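Local coordinates for protein endoglucanase (Uncultured bacterium, PDB 3X17) that hydrolyses internal beta-1,4-glucosidic bonds of cellulose as a family 9 endoglucanase with an (alpha/alpha)6-barrel catalytic domain and an N-terminal Ig-like domain, at residues 212-217 against 222-227; 385-390 against 400-405. All coordinates share one frame; numbering follows the deposited sequence.

Contact 1 of 2, residues 212-217 against 222-227; sequences LPESGN and ILDEVR. With CA (calcium ion), chain D.
Asp224 reaches from its helix into the loop 212-217 and shares a calcium ion with it. Asp224 CB lies 3.6 Å from Glu214 CB, and CG comes nearer still to that methylene, so the aliphatic root of Glu214 lies against the aspartate. At the tip the two oxygens part company. Asp224 OD2 binds the calcium at 2.5 Å, while its OD1 accepts a hydrogen bond of 2.8 Å from Asn217 ND2. That bond lies in the amide plane but meets the carboxylate from above, 39° out of its plane. Asn217 thus grips the site twice, because its OD1 is itself a calcium ligand; chi1 of 66° sets CG between the backbone N and the carbonyl carbon, placing the amide oxygen on the ion and ND2 on the aspartate. Glu214 O binds the calcium at 2.7 Å, and Asp207, Val219 and Asp221 complete the site. The Glu214 carboxylate turns away from the metal, its chain bent at chi2; OE2 accepts a hydrogen bond from a water that also donates to Asp224 O, and Arg131 is the group's main polar partner. Both CD1 and CD2 of Leu212 lie 3.9 Å from Glu225 OE1, which forms a salt bridge with Arg131. The calcium ties the loop that follows helix 184-200 to the first turns of helix 221-235, with Leu212 and Glu225 resting on Tyr128 of helix 115-130.

Contact 2 of 2, residues 385-390 against 400-405; sequences FDYVTL and ARLVQR
Tyr387 and Leu402 make the one aromatic contact between these two helical segments, a CH-pi interaction. Leu402 CD1 sits over one face of the phenol ring, 3.6 Å from the centroid of Tyr387 and 29° off the ring normal. The methyl is displaced toward the CB end of the ring, lying 3.3 Å from both CG and CD1 of Tyr387. With CG of the tyrosine anti to its backbone nitrogen (chi1 -172°), the tyrosine side chain crosses that of the leucine at about a right angle, bringing a ring face against the methyl.

The remaining contacts are aliphatic and centre on Val388, whose two methyls divide the work. CG2 of Val388 presses on Leu402 CB at 3.4 Å, tighter than usual for two carbons. CG1 of Val388 meets Val403 CG2 at 3.5 Å, and that same Val403 methyl also lies near the other branch of Val388. The two valines cross steeply, whereas Val388 and Leu402 run past each other in opposite senses.

Polar groups serve the individual segments or their surroundings. Thr389 OG1 donates to Phe385 O, joining the backbone N of Thr389 on that oxygen from the opposite face of the carbonyl plane. Tyr387 OH is hydrogen-bonded to Asp395 N, which also anchors the hydroxyl end of the ring. Replacing Tyr387 with alanine is likely to leave the Leu402 methyl without its aromatic platform and Asp395 N without its hydroxyl partner.

Helices 381-390 and 396-418 follow one another in the (alpha/alpha)6-barrel catalytic domain; at this point their segment axes approach to 9.3 Å, with 119° between their N-to-C directions. Trp348 of helix 337-351 meets the Tyr387 ring, while Phe385 touches Lys196 and Leu200 of helix 184-200 and stacks on Phe448 of helix 435-452.

Contacts 1 and 2 both belong to the glycoside hydrolase family 9 region and follow one another along the chain, their centres about 31 Å apart and their nearest atoms about 13 Å apart. Each is partly buried and links elements close in sequence, yet the means differ. At 212-217 against 222-227, an irregular loop is bound to a helix by a metal, a hydrogen bond and a water; at 385-390 against 400-405, two helices meet through aliphatic carbons and one aromatic ring. Among the touching residues, only Asn217 of contact 1 is exposed. Helix 184-200 is their common neighbour, packing against residues of 222-227 and 385-390 that take no part in either contact.

Contact 1 of 2, residues 212-217 against 222-227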
ATOM      1  N   LEU A 212       6.192  -5.816 -18.999  1.00 36.42           N
ATOM      2  CA  LEU A 212       6.445  -4.385 -19.121  1.00 38.91           C
ATOM      3  C   LEU A 212       7.230  -4.085 -20.412  1.00 39.53           C
ATOM      4  O   LEU A 212       7.828  -4.987 -21.002  1.00 39.72           O
ATOM      5  CB  LEU A 212       7.270  -3.918 -17.916  1.00 37.55           C
ATOM      6  CG  LEU A 212       6.656  -4.031 -16.520  1.00 37.19           C
ATOM      7  CD1 LEU A 212       7.623  -3.493 -15.476  1.00 35.32           C
ATOM      8  CD2 LEU A 212       5.348  -3.280 -16.452  1.00 33.73           C
ATOM      9  N   PRO A 213       7.363  -2.801 -20.763  1.00 40.52           N
ATOM     10  CA  PRO A 213       8.318  -2.439 -21.817  1.00 39.99           C
ATOM     11  C   PRO A 213       9.743  -2.854 -21.441  1.00 41.27           C
ATOM     12  O   PRO A 213      10.570  -3.112 -22.328  1.00 38.98           O
ATOM     13  CB  PRO A 213       8.224  -0.902 -21.876  1.00 42.40           C
ATOM     14  CG  PRO A 213       6.877  -0.584 -21.290  1.00 43.07           C
ATOM     15  CD  PRO A 213       6.697  -1.618 -20.197  1.00 38.05           C
ATOM     16  N   GLU A 214      10.032  -2.911 -20.138  1.00 38.80           N
ATOM     17  CA  GLU A 214      11.369  -3.280 -19.682  1.00 38.17           C
ATOM     18  C   GLU A 214      11.555  -4.786 -19.434  1.00 36.82           C
ATOM     19  O   GLU A 214      12.623  -5.221 -19.010  1.00 37.65           O
ATOM     20  CB  GLU A 214      11.778  -2.438 -18.451  1.00 38.74           C
ATOM     21  CG  GLU A 214      11.638  -0.886 -18.656  1.00 42.71           C
ATOM     22  CD  GLU A 214      10.256  -0.283 -18.262  1.00 38.12           C
ATOM     23  OE1 GLU A 214       9.259  -1.008 -18.086  1.00 35.56           O
ATOM     24  OE2 GLU A 214      10.167   0.951 -18.136  1.00 46.47           O
ATOM     25  N   SER A 215      10.508  -5.573 -19.658  1.00 37.02           N
ATOM     26  CA  SER A 215      10.579  -7.011 -19.467  1.00 38.24           C
ATOM     27  C   SER A 215      11.656  -7.596 -20.384  1.00 41.16           C
ATOM     28  O   SER A 215      11.608  -7.397 -21.590  1.00 40.78           O
ATOM     29  CB  SER A 215       9.236  -7.653 -19.813  1.00 38.10           C
ATOM     30  OG  SER A 215       8.251  -7.382 -18.824  1.00 37.69           O
ATOM     31  N   GLY A 216      12.646  -8.276 -19.815  1.00 42.37           N
ATOM     32  CA  GLY A 216      13.650  -8.948 -20.633  1.00 44.06           C
ATOM     33  C   GLY A 216      14.938  -8.159 -20.764  1.00 44.60           C
ATOM     34  O   GLY A 216      15.785  -8.504 -21.569  1.00 44.93           O
ATOM     35  N   ASN A 217      15.118  -7.135 -19.929  1.00 43.00           N
ATOM     36  CA  ASN A 217      16.365  -6.390 -19.891  1.00 40.90           C
ATOM     37  C   ASN A 217      17.324  -6.945 -18.841  1.00 41.07           C
ATOM     38  O   ASN A 217      18.358  -6.345 -18.571  1.00 43.60           O
ATOM     39  CB  ASN A 217      16.081  -4.918 -19.562  1.00 42.46           C
ATOM     40  CG  ASN A 217      15.518  -4.742 -18.148  1.00 42.75           C
ATOM     41  OD1 ASN A 217      15.289  -5.729 -17.437  1.00 37.04           O
ATOM     42  ND2 ASN A 217      15.274  -3.501 -17.751  1.00 39.88           N
ATOM     43  N   ILE A 222       9.902  -5.461 -11.156  1.00 34.30           N
ATOM     44  CA  ILE A 222       9.496  -4.602 -10.035  1.00 32.41           C
ATOM     45  C   ILE A 222      10.520  -3.480  -9.874  1.00 31.78           C
ATOM     46  O   ILE A 222      10.151  -2.342  -9.612  1.00 30.60           O
ATOM     47  CB  ILE A 222       9.348  -5.377  -8.685  1.00 31.35           C
ATOM     48  CG1 ILE A 222       8.739  -4.463  -7.584  1.00 32.54           C
ATOM     49  CG2 ILE A 222      10.697  -5.860  -8.207  1.00 30.20           C
ATOM     50  CD1 ILE A 222       7.335  -3.959  -7.893  1.00 30.66           C
ATOM     51  N   LEU A 223      11.791  -3.768 -10.172  1.00 32.44           N
ATOM     52  CA  LEU A 223      12.847  -2.741 -10.117  1.00 30.90           C
ATOM     53  C   LEU A 223      12.813  -1.782 -11.307  1.00 30.17           C
ATOM     54  O   LEU A 223      13.000  -0.590 -11.141  1.00 31.82           O
ATOM     55  CB  LEU A 223      14.244  -3.368  -9.984  1.00 32.90           C
ATOM     56  CG  LEU A 223      14.451  -4.216  -8.719  1.00 34.69           C
ATOM     57  CD1 LEU A 223      15.894  -4.664  -8.600  1.00 30.83           C
ATOM     58  CD2 LEU A 223      13.993  -3.460  -7.481  1.00 27.71           C
ATOM     59  N   ASP A 224      12.464  -2.276 -12.484  1.00 30.21           N
ATOM     60  CA  ASP A 224      12.153  -1.377 -13.588  1.00 32.28           C
ATOM     61  C   ASP A 224      11.012  -0.438 -13.223  1.00 32.82           C
ATOM     62  O   ASP A 224      11.069   0.747 -13.533  1.00 32.89           O
ATOM     63  CB  ASP A 224      11.821  -2.143 -14.858  1.00 31.47           C
ATOM     64  CG  ASP A 224      13.016  -2.906 -15.395  1.00 39.21           C
ATOM     65  OD1 ASP A 224      14.130  -2.325 -15.478  1.00 31.46           O
ATOM     66  OD2 ASP A 224      12.860  -4.120 -15.605  1.00 37.66           O
ATOM     67  N   GLU A 225       9.974  -0.951 -12.562  1.00 32.05           N
ATOM     68  CA  GLU A 225       8.860  -0.065 -12.230  1.00 30.25           C
ATOM     69  C   GLU A 225       9.331   1.004 -11.245  1.00 30.84           C
ATOM     70  O   GLU A 225       9.064   2.192 -11.437  1.00 31.04           O
ATOM     71  CB  GLU A 225       7.670  -0.814 -11.642  1.00 29.44           C
ATOM     72  CG  GLU A 225       6.406   0.082 -11.570  1.00 30.59           C
ATOM     73  CD  GLU A 225       5.911   0.470 -12.970  1.00 30.03           C
ATOM     74  OE1 GLU A 225       5.903  -0.421 -13.855  1.00 28.47           O
ATOM     75  OE2 GLU A 225       5.613   1.665 -13.196  1.00 27.92           O
ATOM     76  N   VAL A 226       9.939   0.561 -10.147  1.00 28.48           N
ATOM     77  CA  VAL A 226      10.528   1.467  -9.176  1.00 29.88           C
ATOM     78  C   VAL A 226      11.379   2.525  -9.863  1.00 30.69           C
ATOM     79  O   VAL A 226      11.361   3.687  -9.475  1.00 31.70           O
ATOM     80  CB  VAL A 226      11.399   0.717  -8.149  1.00 30.08           C
ATOM     81  CG1 VAL A 226      12.345   1.685  -7.443  1.00 26.63           C
ATOM     82  CG2 VAL A 226      10.503  -0.030  -7.135  1.00 29.43           C
ATOM     83  N   ARG A 227      12.149   2.120 -10.868  1.00 31.07           N
ATOM     84  CA  ARG A 227      13.062   3.044 -11.500  1.00 31.59           C
ATOM     85  C   ARG A 227      12.289   4.142 -12.241  1.00 29.96           C
ATOM     86  O   ARG A 227      12.679   5.286 -12.207  1.00 31.22           O
ATOM     87  CB  ARG A 227      13.995   2.306 -12.474  1.00 33.33           C
ATOM     88  CG  ARG A 227      15.173   3.160 -12.868  1.00 39.40           C
ATOM     89  CD  ARG A 227      15.614   2.984 -14.303  1.00 50.48           C
ATOM     90  NE  ARG A 227      16.612   1.930 -14.436  1.00 55.14           N
ATOM     91  CZ  ARG A 227      17.811   2.071 -15.001  1.00 58.49           C
ATOM     92  NH1 ARG A 227      18.221   3.239 -15.517  1.00 54.51           N
ATOM     93  NH2 ARG A 227      18.606   1.014 -15.047  1.00 51.95           N
TER
HETATM   94 CA    CA D 602      13.082  -6.359 -16.576  1.00 56.75          CA
HETATM   95  O   HOH W   1      11.502   1.940 -16.072  1.00 37.33           O

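Contact 2 of 2, residues 385-390 against 400-405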
ATOM      1  N   PHE A 385      13.994  -0.499  10.645  1.00 34.09           N
ATOM      2  CA  PHE A 385      14.215  -1.860  10.174  1.00 32.95           C
ATOM      3  C   PHE A 385      15.545  -1.977   9.453  1.00 32.97           C
ATOM      4  O   PHE A 385      16.236  -2.978   9.596  1.00 33.98           O
ATOM      5  CB  PHE A 385      13.072  -2.317   9.262  1.00 32.20           C
ATOM      6  CG  PHE A 385      13.080  -3.805   8.961  1.00 36.97           C
ATOM      7  CD1 PHE A 385      12.673  -4.737   9.934  1.00 28.37           C
ATOM      8  CD2 PHE A 385      13.529  -4.272   7.734  1.00 34.22           C
ATOM      9  CE1 PHE A 385      12.743  -6.102   9.683  1.00 31.29           C
ATOM     10  CE2 PHE A 385      13.541  -5.631   7.454  1.00 34.08           C
ATOM     11  CZ  PHE A 385      13.138  -6.554   8.435  1.00 30.62           C
ATOM     12  N   ASP A 386      15.881  -0.976   8.636  1.00 32.91           N
ATOM     13  CA  ASP A 386      17.058  -1.065   7.770  1.00 30.68           C
ATOM     14  C   ASP A 386      18.331  -0.860   8.583  1.00 31.11           C
ATOM     15  O   ASP A 386      19.339  -1.535   8.366  1.00 31.63           O
ATOM     16  CB  ASP A 386      16.995  -0.041   6.635  1.00 29.15           C
ATOM     17  CG  ASP A 386      16.148  -0.523   5.473  1.00 34.05           C
ATOM     18  OD1 ASP A 386      15.686  -1.692   5.532  1.00 39.23           O
ATOM     19  OD2 ASP A 386      15.874   0.276   4.548  1.00 33.74           O
ATOM     20  N   TYR A 387      18.274   0.047   9.546  1.00 30.57           N
ATOM     21  CA  TYR A 387      19.336   0.157  10.534  1.00 31.42           C
ATOM     22  C   TYR A 387      19.652  -1.175  11.274  1.00 33.98           C
ATOM     23  O   TYR A 387      20.789  -1.649  11.247  1.00 31.28           O
ATOM     24  CB  TYR A 387      18.994   1.231  11.558  1.00 31.15           C
ATOM     25  CG  TYR A 387      20.150   1.544  12.502  1.00 36.22           C
ATOM     26  CD1 TYR A 387      20.588   0.599  13.439  1.00 37.00           C
ATOM     27  CD2 TYR A 387      20.743   2.802  12.505  1.00 33.54           C
ATOM     28  CE1 TYR A 387      21.615   0.891  14.334  1.00 32.70           C
ATOM     29  CE2 TYR A 387      21.762   3.115  13.403  1.00 40.66           C
ATOM     30  CZ  TYR A 387      22.215   2.147  14.297  1.00 40.55           C
ATOM     31  OH  TYR A 387      23.254   2.460  15.165  1.00 39.70           O
ATOM     32  N   VAL A 388      18.634  -1.752  11.927  1.00 33.00           N
ATOM     33  CA  VAL A 388      18.740  -3.050  12.585  1.00 34.84           C
ATOM     34  C   VAL A 388      19.242  -4.163  11.643  1.00 35.67           C
ATOM     35  O   VAL A 388      20.201  -4.859  11.977  1.00 37.31           O
ATOM     36  CB  VAL A 388      17.397  -3.453  13.319  1.00 35.17           C
ATOM     37  CG1 VAL A 388      17.459  -4.888  13.805  1.00 38.55           C
ATOM     38  CG2 VAL A 388      17.119  -2.507  14.525  1.00 28.97           C
ATOM     39  N   THR A 389      18.660  -4.297  10.449  1.00 35.48           N
ATOM     40  CA  THR A 389      18.973  -5.454   9.593  1.00 34.42           C
ATOM     41  C   THR A 389      20.121  -5.264   8.615  1.00 35.39           C
ATOM     42  O   THR A 389      20.607  -6.236   8.054  1.00 36.14           O
ATOM     43  CB  THR A 389      17.778  -5.968   8.830  1.00 33.08           C
ATOM     44  OG1 THR A 389      17.292  -4.937   7.936  1.00 32.19           O
ATOM     45  CG2 THR A 389      16.677  -6.391   9.828  1.00 32.99           C
ATOM     46  N   LEU A 390      20.464  -4.019   8.316  1.00 34.86           N
ATOM     47  CA  LEU A 390      21.390  -3.754   7.208  1.00 38.18           C
ATOM     48  C   LEU A 390      22.568  -2.876   7.621  1.00 38.07           C
ATOM     49  O   LEU A 390      23.600  -2.903   6.967  1.00 36.74           O
ATOM     50  CB  LEU A 390      20.672  -3.119   6.020  1.00 36.28           C
ATOM     51  CG  LEU A 390      20.155  -3.974   4.864  1.00 41.39           C
ATOM     52  CD1 LEU A 390      20.031  -5.443   5.184  1.00 45.91           C
ATOM     53  CD2 LEU A 390      18.852  -3.405   4.279  1.00 35.39           C
ATOM     54  N   ALA A 400      19.679  -1.702  19.897  1.00 36.50           N
ATOM     55  CA  ALA A 400      18.800  -2.376  20.865  1.00 36.57           C
ATOM     56  C   ALA A 400      17.523  -1.593  21.088  1.00 35.68           C
ATOM     57  O   ALA A 400      16.472  -2.179  21.284  1.00 37.01           O
ATOM     58  CB  ALA A 400      19.518  -2.621  22.218  1.00 36.78           C
ATOM     59  N   ARG A 401      17.604  -0.270  21.069  1.00 35.83           N
ATOM     60  CA  ARG A 401      16.381   0.541  21.143  1.00 37.70           C
ATOM     61  C   ARG A 401      15.475   0.351  19.920  1.00 37.72           C
ATOM     62  O   ARG A 401      14.269   0.136  20.051  1.00 38.24           O
ATOM     63  CB  ARG A 401      16.709   2.027  21.371  1.00 37.15           C
ATOM     64  CG  ARG A 401      17.115   2.295  22.815  1.00 36.45           C
ATOM     65  CD  ARG A 401      17.859   3.601  22.932  1.00 40.38           C
ATOM     66  NE  ARG A 401      16.979   4.731  22.645  1.00 38.89           N
ATOM     67  CZ  ARG A 401      17.403   5.973  22.478  1.00 44.34           C
ATOM     68  NH1 ARG A 401      18.702   6.246  22.602  1.00 38.95           N
ATOM     69  NH2 ARG A 401      16.536   6.935  22.178  1.00 48.80           N
ATOM     70  N   LEU A 402      16.086   0.307  18.743  1.00 37.63           N
ATOM     71  CA  LEU A 402      15.343   0.116  17.507  1.00 35.98           C
ATOM     72  C   LEU A 402      14.630  -1.227  17.498  1.00 36.00           C
ATOM     73  O   LEU A 402      13.440  -1.304  17.162  1.00 35.31           O
ATOM     74  CB  LEU A 402      16.285   0.241  16.304  1.00 34.99           C
ATOM     75  CG  LEU A 402      16.986   1.605  16.187  1.00 37.38           C
ATOM     76  CD1 LEU A 402      17.911   1.677  14.987  1.00 34.75           C
ATOM     77  CD2 LEU A 402      15.993   2.762  16.208  1.00 33.69           C
ATOM     78  N   VAL A 403      15.322  -2.263  17.975  1.00 35.90           N
ATOM     79  CA  VAL A 403      14.765  -3.613  17.972  1.00 35.30           C
ATOM     80  C   VAL A 403      13.528  -3.650  18.857  1.00 35.63           C
ATOM     81  O   VAL A 403      12.462  -4.115  18.437  1.00 34.81           O
ATOM     82  CB  VAL A 403      15.810  -4.702  18.414  1.00 35.08           C
ATOM     83  CG1 VAL A 403      15.110  -5.999  18.763  1.00 35.10           C
ATOM     84  CG2 VAL A 403      16.821  -4.983  17.289  1.00 31.86           C
ATOM     85  N   GLN A 404      13.692  -3.196  20.099  1.00 35.57           N
ATOM     86  CA  GLN A 404      12.595  -3.141  21.068  1.00 36.51           C
ATOM     87  C   GLN A 404      11.342  -2.400  20.528  1.00 35.84           C
ATOM     88  O   GLN A 404      10.210  -2.849  20.732  1.00 35.19           O
ATOM     89  CB  GLN A 404      13.101  -2.475  22.359  1.00 36.80           C
ATOM     90  CG  GLN A 404      11.988  -1.965  23.274  1.00 47.35           C
ATOM     91  CD  GLN A 404      11.969  -0.446  23.433  1.00 59.09           C
ATOM     92  OE1 GLN A 404      11.032   0.109  24.026  1.00 65.11           O
ATOM     93  NE2 GLN A 404      13.002   0.235  22.916  1.00 62.72           N
ATOM     94  N   ARG A 405      11.540  -1.257  19.866  1.00 34.11           N
ATOM     95  CA  ARG A 405      10.424  -0.562  19.234  1.00 33.08           C
ATOM     96  C   ARG A 405       9.769  -1.369  18.116  1.00 34.25           C
ATOM     97  O   ARG A 405       8.539  -1.428  18.024  1.00 34.35           O
ATOM     98  CB  ARG A 405      10.839   0.832  18.774  1.00 34.48           C
ATOM     99  CG  ARG A 405      11.461   1.636  19.896  1.00 41.11           C
ATOM    100  CD  ARG A 405      10.946   3.046  19.950  1.00 53.57           C
ATOM    101  NE  ARG A 405      10.631   3.456  21.315  1.00 66.05           N
ATOM    102  CZ  ARG A 405      11.503   3.951  22.198  1.00 71.13           C
ATOM    103  NH1 ARG A 405      12.803   4.075  21.901  1.00 70.02           N
ATOM    104  NH2 ARG A 405      11.068   4.313  23.403  1.00 69.83           N
TER